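Local coordinates for peroxinectin A (Dictyostelium discoideum, PDB 6ERC), which is a secreted haem peroxidase that uses hydrogen peroxide to oxidise phenolic donors, with peroxidase activity also toward iodide and thiocyanate, at residues Tyr103-Met114 / Asn366-Leu377; Pro406-Thr414 / Leu423-Ile433. All coordinates share one frame; numbering follows the deposited sequence.

Contact 1 of 2, residues Tyr103-Met114 / Asn366-Leu377. With NAG (2-acetamido-2-deoxy-beta-D-glucopyranose), chain D.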
loop_
_atom_site.group_PDB
_atom_site.type_symbol
_atom_site.label_atom_id
_atom_site.label_comp_id
_atom_site.label_asym_id
_atom_site.label_seq_id
_atom_site.Cartn_x
_atom_site.Cartn_y
_atom_site.Cartn_z
ATOM N N TYR A 103 -10.779 -21.835 -12.708
ATOM C CA TYR A 103 -9.917 -20.747 -13.153
ATOM C C TYR A 103 -8.464 -21.159 -13.335
ATOM O O TYR A 103 -7.750 -20.511 -14.109
ATOM C CB TYR A 103 -9.982 -19.576 -12.161
ATOM C CG TYR A 103 -11.366 -18.981 -12.024
ATOM C CD1 TYR A 103 -12.277 -19.493 -11.107
ATOM C CD2 TYR A 103 -11.763 -17.915 -12.817
ATOM C CE1 TYR A 103 -13.543 -18.954 -10.984
ATOM C CE2 TYR A 103 -13.025 -17.371 -12.699
ATOM C CZ TYR A 103 -13.911 -17.894 -11.783
ATOM O OH TYR A 103 -15.169 -17.353 -11.667
ATOM N N PHE A 104 -8.005 -22.213 -12.653
ATOM C CA PHE A 104 -6.600 -22.591 -12.721
ATOM C C PHE A 104 -6.381 -24.092 -12.883
ATOM O O PHE A 104 -5.227 -24.538 -12.831
ATOM C CB PHE A 104 -5.862 -22.098 -11.469
ATOM C CG PHE A 104 -5.917 -20.608 -11.282
ATOM C CD1 PHE A 104 -5.168 -19.766 -12.088
ATOM C CD2 PHE A 104 -6.716 -20.048 -10.298
ATOM C CE1 PHE A 104 -5.215 -18.394 -11.917
ATOM C CE2 PHE A 104 -6.768 -18.676 -10.124
ATOM C CZ PHE A 104 -6.015 -17.848 -10.935
ATOM N N ASP A 105 -7.434 -24.888 -13.078
ATOM C CA ASP A 105 -7.261 -26.323 -13.268
ATOM C C ASP A 105 -8.546 -26.958 -13.788
ATOM O O ASP A 105 -9.068 -27.899 -13.176
ATOM C CB ASP A 105 -6.835 -26.987 -11.959
ATOM C CG ASP A 105 -6.500 -28.455 -12.133
ATOM O OD1 ASP A 105 -6.088 -28.840 -13.246
ATOM O OD2 ASP A 105 -6.668 -29.225 -11.164
ATOM N N PRO A 106 -9.085 -26.483 -14.913
ATOM C CA PRO A 106 -10.340 -27.063 -15.410
ATOM C C PRO A 106 -10.196 -28.501 -15.872
ATOM O O PRO A 106 -11.176 -29.255 -15.826
ATOM C CB PRO A 106 -10.720 -26.128 -16.567
ATOM C CG PRO A 106 -9.422 -25.555 -17.023
ATOM C CD PRO A 106 -8.576 -25.418 -15.793
ATOM N N ALA A 107 -9.006 -28.907 -16.316
ATOM C CA ALA A 107 -8.769 -30.280 -16.739
ATOM C C ALA A 107 -8.634 -31.244 -15.569
ATOM O O ALA A 107 -8.416 -32.437 -15.794
ATOM C CB ALA A 107 -7.508 -30.358 -17.603
ATOM N N CYS A 108 -8.739 -30.756 -14.334
ATOM C CA CYS A 108 -8.745 -31.614 -13.152
ATOM C C CYS A 108 -7.423 -32.363 -12.986
ATOM O O CYS A 108 -7.396 -33.539 -12.616
ATOM C CB CYS A 108 -9.918 -32.593 -13.196
ATOM S SG CYS A 108 -11.546 -31.819 -13.042
ATOM N N ILE A 109 -6.316 -31.680 -13.253
ATOM C CA ILE A 109 -4.990 -32.189 -12.922
ATOM C C ILE A 109 -4.633 -31.623 -11.552
ATOM O O ILE A 109 -4.389 -30.423 -11.410
ATOM C CB ILE A 109 -3.948 -31.799 -13.978
ATOM C CG1 ILE A 109 -4.432 -32.189 -15.379
ATOM C CG2 ILE A 109 -2.615 -32.471 -13.667
ATOM C CD1 ILE A 109 -3.552 -31.673 -16.504
ATOM N N GLY A 110 -4.603 -32.484 -10.538
ATOM C CA GLY A 110 -4.464 -32.021 -9.170
ATOM C C GLY A 110 -3.062 -31.635 -8.743
ATOM O O GLY A 110 -2.750 -31.676 -7.551
ATOM N N ASN A 111 -2.205 -31.254 -9.692
ATOM C CA ASN A 111 -0.856 -30.796 -9.375
ATOM C C ASN A 111 -0.615 -29.345 -9.777
ATOM O O ASN A 111 0.533 -28.888 -9.741
ATOM C CB ASN A 111 0.182 -31.701 -10.045
ATOM C CG ASN A 111 0.182 -31.580 -11.561
ATOM O OD1 ASN A 111 -0.527 -30.752 -12.137
ATOM N ND2 ASN A 111 0.992 -32.405 -12.217
ATOM N N LYS A 112 -1.658 -28.607 -10.154
ATOM C CA LYS A 112 -1.495 -27.234 -10.611
ATOM C C LYS A 112 -1.275 -26.292 -9.432
ATOM O O LYS A 112 -1.863 -26.464 -8.361
ATOM C CB LYS A 112 -2.722 -26.793 -11.408
ATOM C CG LYS A 112 -2.857 -27.468 -12.764
ATOM C CD LYS A 112 -1.834 -26.935 -13.750
ATOM C CE LYS A 112 -2.051 -27.497 -15.143
ATOM N NZ LYS A 112 -1.074 -26.934 -16.119
ATOM N N THR A 113 -0.426 -25.286 -9.640
ATOM C CA THR A 113 -0.070 -24.347 -8.586
ATOM C C THR A 113 0.055 -22.941 -9.156
ATOM O O THR A 113 0.104 -22.733 -10.371
ATOM C CB THR A 113 1.247 -24.736 -7.901
ATOM O OG1 THR A 113 2.299 -24.777 -8.873
ATOM C CG2 THR A 113 1.127 -26.090 -7.237
ATOM N N MET A 114 0.102 -21.971 -8.249
ATOM C CA MET A 114 0.415 -20.589 -8.574
ATOM C C MET A 114 1.690 -20.193 -7.845
ATOM O O MET A 114 1.883 -20.545 -6.678
ATOM C CB MET A 114 -0.727 -19.652 -8.185
ATOM C CG MET A 114 -1.986 -19.851 -9.004
ATOM S SD MET A 114 -3.329 -18.775 -8.479
ATOM C CE MET A 114 -3.771 -19.527 -6.917
ATOM N N ASN A 366 -9.121 -13.543 -9.766
ATOM C CA ASN A 366 -9.050 -14.517 -10.852
ATOM C C ASN A 366 -8.402 -13.900 -12.084
ATOM O O ASN A 366 -8.958 -13.913 -13.183
ATOM C CB ASN A 366 -10.440 -15.050 -11.197
ATOM C CG ASN A 366 -11.046 -15.879 -10.081
ATOM O OD1 ASN A 366 -10.400 -16.773 -9.530
ATOM N ND2 ASN A 366 -12.294 -15.583 -9.740
ATOM N N PHE A 367 -7.203 -13.351 -11.914
ATOM C CA PHE A 367 -6.451 -12.818 -13.042
ATOM C C PHE A 367 -5.700 -13.945 -13.741
ATOM O O PHE A 367 -4.997 -14.727 -13.095
ATOM C CB PHE A 367 -5.467 -11.741 -12.583
ATOM C CG PHE A 367 -4.580 -11.237 -13.685
ATOM C CD1 PHE A 367 -5.046 -10.297 -14.587
ATOM C CD2 PHE A 367 -3.288 -11.716 -13.830
ATOM C CE1 PHE A 367 -4.238 -9.837 -15.609
ATOM C CE2 PHE A 367 -2.475 -11.259 -14.852
ATOM C CZ PHE A 367 -2.951 -10.320 -15.741
ATOM N N LEU A 368 -5.841 -14.019 -15.062
ATOM C CA LEU A 368 -5.242 -15.085 -15.854
ATOM C C LEU A 368 -4.216 -14.514 -16.820
ATOM O O LEU A 368 -4.384 -13.406 -17.341
ATOM C CB LEU A 368 -6.306 -15.858 -16.644
ATOM C CG LEU A 368 -7.330 -16.647 -15.830
ATOM C CD1 LEU A 368 -8.312 -17.331 -16.763
ATOM C CD2 LEU A 368 -6.649 -17.667 -14.932
ATOM N N PHE A 369 -3.147 -15.280 -17.048
ATOM C CA PHE A 369 -2.202 -14.931 -18.102
ATOM C C PHE A 369 -2.795 -15.221 -19.473
ATOM O O PHE A 369 -2.567 -14.469 -20.428
ATOM C CB PHE A 369 -0.890 -15.699 -17.919
ATOM C CG PHE A 369 -0.177 -15.409 -16.620
ATOM C CD1 PHE A 369 -0.378 -14.215 -15.940
ATOM C CD2 PHE A 369 0.705 -16.336 -16.084
ATOM C CE1 PHE A 369 0.282 -13.956 -14.751
ATOM C CE2 PHE A 369 1.367 -16.082 -14.896
ATOM C CZ PHE A 369 1.155 -14.890 -14.229
ATOM N N GLY A 370 -3.564 -16.302 -19.587
ATOM C CA GLY A 370 -4.184 -16.667 -20.845
ATOM C C GLY A 370 -5.393 -17.561 -20.668
ATOM O O GLY A 370 -6.461 -17.096 -20.255
ATOM N N LYS A 371 -5.238 -18.849 -20.974
ATOM C CA LYS A 371 -6.340 -19.789 -20.878
ATOM C C LYS A 371 -6.657 -20.079 -19.412
ATOM O O LYS A 371 -5.887 -19.724 -18.515
ATOM C CB LYS A 371 -5.997 -21.076 -21.628
ATOM C CG LYS A 371 -5.699 -20.885 -23.112
ATOM C CD LYS A 371 -6.942 -20.482 -23.892
ATOM C CE LYS A 371 -6.660 -20.390 -25.387
ATOM N NZ LYS A 371 -7.859 -19.965 -26.164
ATOM N N PRO A 372 -7.795 -20.723 -19.131
ATOM C CA PRO A 372 -8.184 -20.963 -17.732
ATOM C C PRO A 372 -7.392 -22.054 -17.024
ATOM O O PRO A 372 -7.711 -22.361 -15.869
ATOM C CB PRO A 372 -9.669 -21.361 -17.840
ATOM C CG PRO A 372 -10.097 -20.969 -19.209
ATOM C CD PRO A 372 -8.878 -21.091 -20.059
ATOM N N GLY A 373 -6.383 -22.654 -17.653
ATOM C CA GLY A 373 -5.638 -23.720 -17.008
ATOM C C GLY A 373 -4.139 -23.503 -16.933
ATOM O O GLY A 373 -3.415 -24.366 -16.429
ATOM N N GLN A 374 -3.654 -22.358 -17.411
ATOM C CA GLN A 374 -2.217 -22.115 -17.542
ATOM C C GLN A 374 -1.874 -20.732 -16.996
ATOM O O GLN A 374 -2.049 -19.721 -17.684
ATOM C CB GLN A 374 -1.779 -22.259 -18.997
ATOM C CG GLN A 374 -2.768 -21.684 -20.002
ATOM C CD GLN A 374 -2.288 -21.775 -21.443
ATOM O OE1 GLN A 374 -2.731 -21.007 -22.298
ATOM N NE2 GLN A 374 -1.391 -22.718 -21.722
ATOM N N GLY A 375 -1.376 -20.694 -15.764
ATOM C CA GLY A 375 -0.844 -19.478 -15.189
ATOM C C GLY A 375 -1.920 -18.561 -14.639
ATOM O O GLY A 375 -3.123 -18.787 -14.779
ATOM N N GLY A 376 -1.461 -17.496 -13.993
ATOM C CA GLY A 376 -2.319 -16.492 -13.407
ATOM C C GLY A 376 -1.964 -16.246 -11.959
ATOM O O GLY A 376 -1.050 -16.850 -11.399
ATOM N N LEU A 377 -2.714 -15.333 -11.345
ATOM C CA LEU A 377 -2.474 -14.971 -9.955
ATOM C C LEU A 377 -3.795 -14.663 -9.266
ATOM O O LEU A 377 -4.765 -14.238 -9.899
ATOM C CB LEU A 377 -1.521 -13.774 -9.850
ATOM C CG LEU A 377 -1.983 -12.471 -10.507
ATOM C CD1 LEU A 377 -2.663 -11.543 -9.497
ATOM C CD2 LEU A 377 -0.802 -11.787 -11.173
HETATM C C1 NAG D . 2.022 -33.368 -11.875
HETATM C C2 NAG D . 1.265 -34.653 -12.223
HETATM C C3 NAG D . 1.868 -35.303 -13.461
HETATM C C4 NAG D . 2.284 -34.229 -14.454
HETATM C C5 NAG D . 3.432 -33.416 -13.870
HETATM C C6 NAG D . 3.419 -31.970 -14.308
HETATM C C7 NAG D . 0.237 -36.298 -10.683
HETATM C C8 NAG D . -1.045 -36.113 -11.441
HETATM N N2 NAG D . 1.288 -35.580 -11.100
HETATM O O3 NAG D . 0.913 -36.181 -14.047
HETATM O O4 NAG D . 2.705 -34.823 -15.678
HETATM O O5 NAG D . 3.357 -33.416 -12.434
HETATM O O6 NAG D . 4.016 -31.811 -15.588
HETATM O O7 NAG D . 0.320 -37.067 -9.731
HETATM O O HOH W 1 -3.003 -22.585 -13.736
#

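Contact 2 of 2, residues Pro406-Thr414 / Leu423-Ile433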
loop_
_atom_site.group_PDB
_atom_site.type_symbol
_atom_site.label_atom_id
_atom_site.label_comp_id
_atom_site.label_asym_id
_atom_site.label_seq_id
_atom_site.Cartn_x
_atom_site.Cartn_y
_atom_site.Cartn_z
ATOM N N PRO A 406 -12.504 -11.960 22.684
ATOM C CA PRO A 406 -12.671 -12.911 21.579
ATOM C C PRO A 406 -14.140 -13.197 21.312
ATOM O O PRO A 406 -14.987 -13.100 22.202
ATOM C CB PRO A 406 -11.940 -14.161 22.079
ATOM C CG PRO A 406 -12.070 -14.089 23.559
ATOM C CD PRO A 406 -12.048 -12.628 23.917
ATOM N N VAL A 407 -14.436 -13.545 20.064
ATOM C CA VAL A 407 -15.801 -13.882 19.680
ATOM C C VAL A 407 -16.134 -15.277 20.187
ATOM O O VAL A 407 -15.255 -16.130 20.358
ATOM C CB VAL A 407 -15.995 -13.784 18.154
ATOM C CG1 VAL A 407 -15.747 -12.362 17.670
ATOM C CG2 VAL A 407 -15.095 -14.777 17.425
ATOM N N GLN A 408 -17.421 -15.513 20.430
ATOM C CA GLN A 408 -17.898 -16.820 20.856
ATOM C C GLN A 408 -18.643 -17.579 19.769
ATOM O O GLN A 408 -18.537 -18.805 19.713
ATOM C CB GLN A 408 -18.808 -16.680 22.082
ATOM C CG GLN A 408 -18.074 -16.264 23.352
ATOM C CD GLN A 408 -18.940 -16.386 24.597
ATOM O OE1 GLN A 408 -20.171 -16.373 24.517
ATOM N NE2 GLN A 408 -18.299 -16.513 25.755
ATOM N N THR A 409 -19.385 -16.891 18.905
ATOM C CA THR A 409 -20.094 -17.539 17.810
ATOM C C THR A 409 -19.964 -16.690 16.554
ATOM O O THR A 409 -19.438 -15.572 16.580
ATOM C CB THR A 409 -21.575 -17.777 18.143
ATOM O OG1 THR A 409 -22.256 -18.277 16.984
ATOM C CG2 THR A 409 -22.249 -16.495 18.605
ATOM N N TRP A 410 -20.460 -17.237 15.444
ATOM C CA TRP A 410 -20.317 -16.560 14.159
ATOM C C TRP A 410 -21.065 -15.236 14.154
ATOM O O TRP A 410 -20.607 -14.257 13.552
ATOM C CB TRP A 410 -20.818 -17.461 13.031
ATOM C CG TRP A 410 -20.288 -18.862 13.090
ATOM C CD1 TRP A 410 -20.915 -19.953 13.619
ATOM C CD2 TRP A 410 -19.021 -19.327 12.602
ATOM N NE1 TRP A 410 -20.120 -21.065 13.492
ATOM C CE2 TRP A 410 -18.952 -20.708 12.871
ATOM C CE3 TRP A 410 -17.941 -18.709 11.967
ATOM C CZ2 TRP A 410 -17.845 -21.482 12.526
ATOM C CZ3 TRP A 410 -16.843 -19.481 11.625
ATOM C CH2 TRP A 410 -16.805 -20.850 11.905
ATOM N N SER A 411 -22.217 -15.182 14.825
ATOM C CA SER A 411 -23.012 -13.961 14.825
ATOM C C SER A 411 -22.276 -12.811 15.497
ATOM O O SER A 411 -22.544 -11.644 15.190
ATOM C CB SER A 411 -24.352 -14.201 15.518
ATOM O OG SER A 411 -24.168 -14.487 16.891
ATOM N N ASP A 412 -21.355 -13.108 16.417
ATOM C CA ASP A 412 -20.597 -12.037 17.054
ATOM C C ASP A 412 -19.765 -11.268 16.038
ATOM O O ASP A 412 -19.469 -10.086 16.245
ATOM C CB ASP A 412 -19.694 -12.594 18.153
ATOM C CG ASP A 412 -20.476 -13.235 19.281
ATOM O OD1 ASP A 412 -20.305 -14.451 19.499
ATOM O OD2 ASP A 412 -21.267 -12.529 19.943
ATOM N N ILE A 413 -19.387 -11.915 14.935
ATOM C CA ILE A 413 -18.581 -11.247 13.919
ATOM C C ILE A 413 -19.456 -10.385 13.016
ATOM O O ILE A 413 -19.072 -9.270 12.645
ATOM C CB ILE A 413 -17.784 -12.287 13.110
ATOM C CG1 ILE A 413 -16.891 -13.116 14.037
ATOM C CG2 ILE A 413 -16.931 -11.596 12.050
ATOM C CD1 ILE A 413 -16.325 -14.354 13.386
ATOM N N THR A 414 -20.637 -10.877 12.644
ATOM C CA THR A 414 -21.496 -10.155 11.717
ATOM C C THR A 414 -22.901 -10.731 11.762
ATOM O O THR A 414 -23.106 -11.896 12.110
ATOM C CB THR A 414 -20.959 -10.226 10.285
ATOM O OG1 THR A 414 -21.898 -9.618 9.390
ATOM C CG2 THR A 414 -20.736 -11.672 9.874
ATOM N N LEU A 423 -18.250 -18.293 6.355
ATOM C CA LEU A 423 -17.304 -18.593 7.424
ATOM C C LEU A 423 -17.483 -20.019 7.934
ATOM O O LEU A 423 -16.496 -20.735 8.142
ATOM C CB LEU A 423 -17.466 -17.589 8.566
ATOM C CG LEU A 423 -17.069 -16.146 8.265
ATOM C CD1 LEU A 423 -17.503 -15.240 9.403
ATOM C CD2 LEU A 423 -15.569 -16.032 8.033
ATOM N N LYS A 424 -18.733 -20.446 8.148
ATOM C CA LYS A 424 -18.988 -21.828 8.544
ATOM C C LYS A 424 -18.440 -22.802 7.511
ATOM O O LYS A 424 -17.885 -23.849 7.864
ATOM C CB LYS A 424 -20.488 -22.061 8.731
ATOM C CG LYS A 424 -21.114 -21.322 9.901
ATOM C CD LYS A 424 -22.630 -21.481 9.892
ATOM C CE LYS A 424 -23.306 -20.517 10.856
ATOM N NZ LYS A 424 -24.788 -20.680 10.861
ATOM N N ASN A 425 -18.593 -22.475 6.227
ATOM C CA ASN A 425 -18.113 -23.353 5.166
ATOM C C ASN A 425 -16.589 -23.393 5.124
ATOM O O ASN A 425 -15.998 -24.447 4.861
ATOM C CB ASN A 425 -18.676 -22.887 3.822
ATOM C CG ASN A 425 -18.445 -23.891 2.705
ATOM O OD1 ASN A 425 -17.690 -24.854 2.859
ATOM N ND2 ASN A 425 -19.094 -23.664 1.566
ATOM N N ALA A 426 -15.935 -22.258 5.378
ATOM C CA ALA A 426 -14.479 -22.194 5.277
ATOM C C ALA A 426 -13.797 -22.734 6.528
ATOM O O ALA A 426 -12.775 -23.421 6.430
ATOM C CB ALA A 426 -14.033 -20.752 5.019
ATOM N N TYR A 427 -14.338 -22.430 7.703
ATOM C CA TYR A 427 -13.750 -22.839 8.968
ATOM C C TYR A 427 -14.773 -23.610 9.791
ATOM O O TYR A 427 -15.979 -23.360 9.704
ATOM C CB TYR A 427 -13.260 -21.628 9.768
ATOM C CG TYR A 427 -12.373 -20.696 8.981
ATOM C CD1 TYR A 427 -11.010 -20.929 8.876
ATOM C CD2 TYR A 427 -12.898 -19.582 8.349
ATOM C CE1 TYR A 427 -10.196 -20.079 8.159
ATOM C CE2 TYR A 427 -12.093 -18.724 7.631
ATOM C CZ TYR A 427 -10.743 -18.976 7.539
ATOM O OH TYR A 427 -9.938 -18.125 6.824
ATOM N N LYS A 428 -14.280 -24.550 10.595
ATOM C CA LYS A 428 -15.153 -25.302 11.485
ATOM C C LYS A 428 -15.308 -24.642 12.847
ATOM O O LYS A 428 -16.278 -24.934 13.555
ATOM C CB LYS A 428 -14.630 -26.735 11.656
ATOM C CG LYS A 428 -13.316 -26.849 12.409
ATOM C CD LYS A 428 -12.724 -28.246 12.257
ATOM C CE LYS A 428 -11.477 -28.429 13.114
ATOM N NZ LYS A 428 -11.795 -28.484 14.570
ATOM N N SER A 429 -14.391 -23.753 13.221
ATOM C CA SER A 429 -14.478 -23.024 14.477
ATOM C C SER A 429 -14.114 -21.566 14.242
ATOM O O SER A 429 -13.378 -21.237 13.309
ATOM C CB SER A 429 -13.552 -23.626 15.541
ATOM O OG SER A 429 -13.562 -22.846 16.723
ATOM N N VAL A 430 -14.641 -20.688 15.101
ATOM C CA VAL A 430 -14.265 -19.279 15.030
ATOM C C VAL A 430 -12.787 -19.113 15.349
ATOM O O VAL A 430 -12.101 -18.269 14.762
ATOM C CB VAL A 430 -15.144 -18.428 15.968
ATOM C CG1 VAL A 430 -16.598 -18.463 15.521
ATOM C CG2 VAL A 430 -15.005 -18.882 17.419
ATOM N N ASP A 431 -12.269 -19.922 16.274
ATOM C CA ASP A 431 -10.857 -19.864 16.627
ATOM C C ASP A 431 -9.949 -20.417 15.534
ATOM O O ASP A 431 -8.728 -20.437 15.722
ATOM C CB ASP A 431 -10.621 -20.621 17.934
ATOM C CG ASP A 431 -11.275 -19.942 19.125
ATOM O OD1 ASP A 431 -10.896 -18.793 19.438
ATOM O OD2 ASP A 431 -12.173 -20.551 19.745
ATOM N N ASP A 432 -10.508 -20.875 14.412
ATOM C CA ASP A 432 -9.729 -21.278 13.249
ATOM C C ASP A 432 -9.717 -20.219 12.157
ATOM O O ASP A 432 -9.021 -20.393 11.152
ATOM C CB ASP A 432 -10.276 -22.587 12.668
ATOM C CG ASP A 432 -10.318 -23.707 13.684
ATOM O OD1 ASP A 432 -9.475 -23.710 14.605
ATOM O OD2 ASP A 432 -11.195 -24.587 13.557
ATOM N N ILE A 433 -10.471 -19.132 12.324
ATOM C CA ILE A 433 -10.568 -18.116 11.284
ATOM C C ILE A 433 -9.232 -17.406 11.130
ATOM O O ILE A 433 -8.575 -17.053 12.118
ATOM C CB ILE A 433 -11.691 -17.116 11.615
ATOM C CG1 ILE A 433 -13.033 -17.844 11.760
ATOM C CG2 ILE A 433 -11.795 -16.061 10.530
ATOM C CD1 ILE A 433 -14.160 -16.972 12.280
#

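Contact 1 of 2, residues Tyr103-Met114 / Asn366-Leu377
Tyr103 and Asn366 lie flat on each other: ring and amide planes are only 2° apart, with Tyr103 CD2 3.5 Å from Asn366 CG. The amide runs along the phenol, OD1 above the CG end and ND2 over CZ, 3.5 Å from it. Arg49 of helix 48-56 donates to that OD1, which probably helps fix the amide's rotation. The next ring, Phe104, takes Met114 SD over the centre of one face; the methionine comes from its own segment and bends at CG-SD (chi3 -72°). At the edge of Phe104 is backbone of the opposite loop: Gly375 O sits in the ring plane, 3.5 Å from CD1, while Gly376 CA and Phe367 O lie further round. Leu368 brings its CD2 branch in obliquely to 3.4 Å from Phe104 CE1. Gly376 has backbone angles that themselves call for glycine (phi 128°), and its N lies above the Phe369 ring, toward the rim.

Polar links between the segments are sparse. Lys112, bent at chi2, directs NZ to Gly373 O in a weak bond of 3.5 Å. One water donates to Phe104 O at 3.1 Å and reaches Gly373 O and Gly375 N more weakly. Pro106 meanwhile packs its CD against Pro372 O and Gly373 CA. Each loop has its own brace: Asp105 OD1 takes Ile109 N at 2.8 Å on its syn lone pair, across a type I turn, and Leu377 N binds Phe367 O at 2.9 Å. Asn111 carries an N-linked sugar, well away from the second loop.

Two irregular loops of the haem peroxidase fold thus meet through aromatic faces and edges. The carbonyl oxygens facing the Phe104 rim suit its slightly positive C-H edge, so attraction here probably rests on weak electrostatics and dispersion, with little direct hydrogen bonding.

Contact 2 of 2, residues Pro406-Thr414 / Leu423-Ile433
Trp410 is sandwiched by two CH-pi contacts with the second segment. Lys424 CG stands over the five-membered ring, 3.7 Å from its centroid and 11° off the normal; over the opposite face Val430 CG1 lies 3.9 Å from the centroid of the six-membered ring. The extended lysine chain continues across the pyrrole side, where CE comes near CD1. With CG beside the backbone N (chi1 -48°), the indole reaches between the last turn of helix 417-426 and the 3-10 segment 430-432.

Apolar contacts fill in around it. Leu423 passes the indole in the reverse direction, its CB 3.6 Å from Trp410 CE3. Ile413 and Ile433 meet tip to tip, CD1 to CD1 at 3.6 Å, and Ile433 CD1 also touches Trp410 CZ3. Further along, the CG2 branch of Val407 packs on Val430 CB. Ile433 CA lies over the Tyr427 ring.

No hydrogen bond links the two segments; each is braced within itself and by neighbouring residues. Asp412 OD1 gathers two amides, Thr409 N at 2.7 Å, nearly in line with the C-O bond, and Gln408 N at 3.2 Å from above the carboxylate plane, which probably steadies the residues leading into the short, weakly bonded helix around 410-413. On the other side Ser429 OG accepts from Asp431 N, an ST turn at the start of the 3-10 segment that carries Val430. Tyr427 OH hydrogen-bonds to Asp434.

Two successive helices, the weak one and the end of 417-426, thus pack with the 3-10 segment round one tryptophan, within the largely helical animal haem peroxidase fold and away from its haem and metal sites.

Overall arrangement
From the N terminus, helix 48-56, the first helix of the chain, later borders both contacts: Arg49 touches contact 1, while Ile51, Ile54 and Ile55 pack on the second segment of contact 2. Contact 1 then closes a very long loop of 251 residues, joining the run into strand 113-124 to the connection between helices 362-365 and 379-390. The chain next passes through helices 379-390 and 395-401, the latter lying against contact 2. That contact closes a short loop of eight residues and ties the weak helix around 410-413 to the end of helix 417-426 and the 3-10 segment 430-432 after it. The two follow in series, neither nested nor crossing, with centres about 30 Å apart.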